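Beta sliding clamp (Bartonella birtlesii LL-WM9, PDB 6PTR) probably forms a ring-shaped head-to-tail homodimer around DNA that tethers DNA polymerases and other proteins to it for processive synthesis. Local coordinates at residues 220-229 / 240-248. Sequence-based numbering, arbitrary orientation. Where two conformers were deposited one is given.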
loop_
_atom_site.group_PDB
_atom_site.type_symbol
_atom_site.label_atom_id
_atom_site.label_comp_id
_atom_site.label_asym_id
_atom_site.label_seq_id
_atom_site.Cartn_x
_atom_site.Cartn_y
_atom_site.Cartn_z
ATOM N N LEU C 220 -4.366 19.886 1.129
ATOM C CA LEU C 220 -5.331 20.636 1.925
ATOM C C LEU C 220 -6.590 20.929 1.121
ATOM O O LEU C 220 -7.708 20.732 1.608
ATOM C CB LEU C 220 -4.694 21.932 2.425
ATOM C CG LEU C 220 -5.688 22.832 3.164
ATOM C CD1 LEU C 220 -6.195 22.159 4.462
ATOM C CD2 LEU C 220 -5.077 24.185 3.463
ATOM N N LEU C 221 -6.422 21.388 -0.125
ATOM C CA LEU C 221 -7.566 21.733 -0.959
ATOM C C LEU C 221 -8.451 20.525 -1.261
ATOM O O LEU C 221 -9.658 20.688 -1.467
ATOM C CB LEU C 221 -7.081 22.386 -2.252
ATOM C CG LEU C 221 -6.505 23.788 -2.023
ATOM C CD1 LEU C 221 -5.873 24.324 -3.287
ATOM C CD2 LEU C 221 -7.605 24.720 -1.563
ATOM N N SER C 222 -7.876 19.313 -1.296
ATOM C CA SER C 222 -8.669 18.112 -1.547
ATOM C C SER C 222 -9.761 17.919 -0.505
ATOM O O SER C 222 -10.724 17.181 -0.753
ATOM C CB SER C 222 -7.761 16.878 -1.572
ATOM O OG SER C 222 -7.200 16.648 -0.289
ATOM N N GLU C 223 -9.635 18.553 0.649
ATOM C CA GLU C 223 -10.670 18.438 1.668
ATOM C C GLU C 223 -11.882 19.327 1.390
ATOM O O GLU C 223 -12.821 19.335 2.201
ATOM C CB GLU C 223 -10.088 18.772 3.037
ATOM C CG GLU C 223 -8.805 18.044 3.365
ATOM C CD GLU C 223 -8.241 18.469 4.725
ATOM O OE1 GLU C 223 -8.938 19.205 5.462
ATOM O OE2 GLU C 223 -7.103 18.074 5.056
ATOM N N GLU C 224 -11.882 20.061 0.273
ATOM C CA GLU C 224 -12.965 20.958 -0.119
ATOM C C GLU C 224 -13.111 22.097 0.888
ATOM O O GLU C 224 -14.034 22.097 1.705
ATOM C CB GLU C 224 -14.280 20.186 -0.273
ATOM N N ILE C 225 -12.198 23.073 0.819
ATOM C CA ILE C 225 -12.142 24.194 1.755
ATOM C C ILE C 225 -13.117 25.283 1.325
ATOM O O ILE C 225 -13.203 25.634 0.141
ATOM C CB ILE C 225 -10.703 24.736 1.834
ATOM C CG1 ILE C 225 -9.733 23.599 2.165
ATOM C CG2 ILE C 225 -10.606 25.862 2.857
ATOM C CD1 ILE C 225 -10.104 22.826 3.431
ATOM N N ASP C 226 -13.841 25.842 2.289
ATOM C CA ASP C 226 -14.745 26.948 2.006
ATOM C C ASP C 226 -14.001 28.282 1.996
ATOM O O ASP C 226 -13.001 28.466 2.690
ATOM C CB ASP C 226 -15.858 26.999 3.050
ATOM C CG ASP C 226 -16.757 28.233 2.898
ATOM O OD1 ASP C 226 -17.405 28.358 1.843
ATOM O OD2 ASP C 226 -16.778 29.069 3.830
ATOM N N GLY C 227 -14.527 29.230 1.228
ATOM C CA GLY C 227 -14.071 30.599 1.326
ATOM C C GLY C 227 -12.862 30.841 0.450
ATOM O O GLY C 227 -12.519 30.062 -0.440
ATOM N N ASP C 228 -12.195 31.945 0.734
ATOM C CA ASP C 228 -11.163 32.436 -0.159
ATOM C C ASP C 228 -9.783 32.090 0.363
ATOM O O ASP C 228 -9.578 31.825 1.553
ATOM C CB ASP C 228 -11.282 33.954 -0.342
ATOM C CG ASP C 228 -12.550 34.359 -1.053
ATOM O OD1 ASP C 228 -13.028 33.615 -1.932
ATOM O OD2 ASP C 228 -13.071 35.437 -0.736
ATOM N N VAL C 229 -8.831 32.111 -0.555
ATOM C CA VAL C 229 -7.422 32.004 -0.244
ATOM C C VAL C 229 -6.816 33.378 -0.479
ATOM O O VAL C 229 -7.041 33.984 -1.533
ATOM C CB VAL C 229 -6.750 30.939 -1.128
ATOM C CG1 VAL C 229 -5.275 30.757 -0.774
ATOM C CG2 VAL C 229 -7.518 29.632 -1.029
ATOM N N PHE C 240 0.156 31.363 0.829
ATOM C CA PHE C 240 -1.261 31.066 0.680
ATOM C C PHE C 240 -1.859 30.988 2.072
ATOM O O PHE C 240 -1.440 30.149 2.878
ATOM C CB PHE C 240 -1.489 29.738 -0.044
ATOM C CG PHE C 240 -0.882 29.670 -1.397
ATOM C CD1 PHE C 240 0.453 29.314 -1.561
ATOM C CD2 PHE C 240 -1.649 29.924 -2.525
ATOM C CE1 PHE C 240 1.017 29.245 -2.818
ATOM C CE2 PHE C 240 -1.078 29.840 -3.800
ATOM C CZ PHE C 240 0.250 29.515 -3.939
ATOM N N SER C 241 -2.844 31.831 2.345
ATOM C CA SER C 241 -3.535 31.811 3.630
ATOM C C SER C 241 -4.974 31.383 3.392
ATOM O O SER C 241 -5.688 31.991 2.593
ATOM C CB SER C 241 -3.479 33.181 4.313
ATOM O OG SER C 241 -2.131 33.551 4.549
ATOM N N LEU C 242 -5.402 30.326 4.068
ATOM C CA LEU C 242 -6.779 29.895 3.893
ATOM C C LEU C 242 -7.201 29.193 5.170
ATOM O O LEU C 242 -6.424 28.422 5.736
ATOM C CB LEU C 242 -6.940 28.979 2.668
ATOM C CG LEU C 242 -6.175 27.666 2.523
ATOM C CD1 LEU C 242 -6.809 26.860 1.394
ATOM C CD2 LEU C 242 -4.681 27.871 2.229
ATOM N N GLY C 243 -8.415 29.479 5.629
ATOM C CA GLY C 243 -8.849 28.937 6.907
ATOM C C GLY C 243 -7.906 29.365 8.015
ATOM O O GLY C 243 -7.546 30.541 8.147
ATOM N N SER C 244 -7.483 28.400 8.827
ATOM C CA SER C 244 -6.500 28.644 9.872
ATOM C C SER C 244 -5.101 28.193 9.462
ATOM O O SER C 244 -4.220 28.064 10.321
ATOM C CB SER C 244 -6.920 27.930 11.149
ATOM O OG SER C 244 -7.093 26.560 10.834
ATOM N N VAL C 245 -4.876 27.976 8.171
ATOM C CA VAL C 245 -3.626 27.428 7.663
ATOM C C VAL C 245 -2.922 28.496 6.847
ATOM O O VAL C 245 -3.561 29.234 6.085
ATOM C CB VAL C 245 -3.883 26.159 6.814
ATOM C CG1 VAL C 245 -2.578 25.603 6.248
ATOM C CG2 VAL C 245 -4.606 25.123 7.647
ATOM N N VAL C 246 -1.605 28.587 7.009
ATOM C CA VAL C 246 -0.791 29.448 6.156
ATOM C C VAL C 246 0.358 28.625 5.591
ATOM O O VAL C 246 1.099 28.003 6.357
ATOM C CB VAL C 246 -0.252 30.672 6.921
ATOM C CG1 VAL C 246 0.616 31.522 5.984
ATOM C CG2 VAL C 246 -1.380 31.517 7.524
ATOM N N PHE C 247 0.502 28.621 4.256
ATOM C CA PHE C 247 1.635 28.028 3.530
ATOM C C PHE C 247 2.543 29.138 3.022
ATOM O O PHE C 247 2.074 30.005 2.283
ATOM C CB PHE C 247 1.198 27.259 2.281
ATOM C CG PHE C 247 0.440 26.001 2.537
ATOM C CD1 PHE C 247 1.107 24.809 2.712
ATOM C CD2 PHE C 247 -0.946 26.001 2.528
ATOM C CE1 PHE C 247 0.410 23.627 2.930
ATOM C CE2 PHE C 247 -1.654 24.822 2.735
ATOM C CZ PHE C 247 -0.976 23.635 2.939
ATOM N N THR C 248 3.838 29.083 3.338
ATOM C CA THR C 248 4.782 30.042 2.765
ATOM C C THR C 248 5.911 29.268 2.104
ATOM O O THR C 248 6.528 28.407 2.741
ATOM C CB THR C 248 5.350 31.002 3.809
ATOM O OG1 THR C 248 4.273 31.599 4.549
ATOM C CG2 THR C 248 6.160 32.121 3.098
HETATM O O HOH W 1 -10.675 30.126 3.439
#
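Val229 and Leu242 bring their CA atoms nearer than any other pair across the contact, 4.7 Å apart, where strand 228-233 runs antiparallel to strand 237-242. Here Val229 CA makes a CA-H...O contact with Ser241 O, 3.3 Å away and bent to 139° at the hydrogen. From this point the 220-229 segment diverges through a loop and a type I turn to the end of helix 211-221, whereas 240-248 folds back on itself through a type II' turn with Gly243 and Ser244 at its corners. One water bridges the two segments, donating to Asp226 O and Asp228 O and accepting from Gly243 N (3.2 Å).

Helix and sheet meet around Leu242. With Leu242 CG set between the backbone N and the carbonyl carbon (chi1 59°), its branch meets Leu220 tip to tip, Leu220 CD2 lying 3.8 Å from Leu242 CG. The same methyl touches Val245 CG1 and lies in the ring plane of Phe247, at its edge, 3.6 Å from CE2. Leu242 CD1 is gripped by Leu221 CD2, which comes in at about a right angle, and by Val229 CG2, each at 3.7 Å; Ile225 CG2 adds a looser contact at 4.2 Å. On the other branch of Val229, CG1 rests against Phe240 CB.

Contacts between side chains are thus apolar throughout: shape fitting packs the helix end on the antiparallel beta hairpin of strands 237-242 and 245-250, with strand 228-233 beside it and Leu221 also reaching helix 142-152. Within the two segments the water supplies the polar link, satisfying two carbonyls and an amide, while Ser241 pairs with Cys230 just beyond.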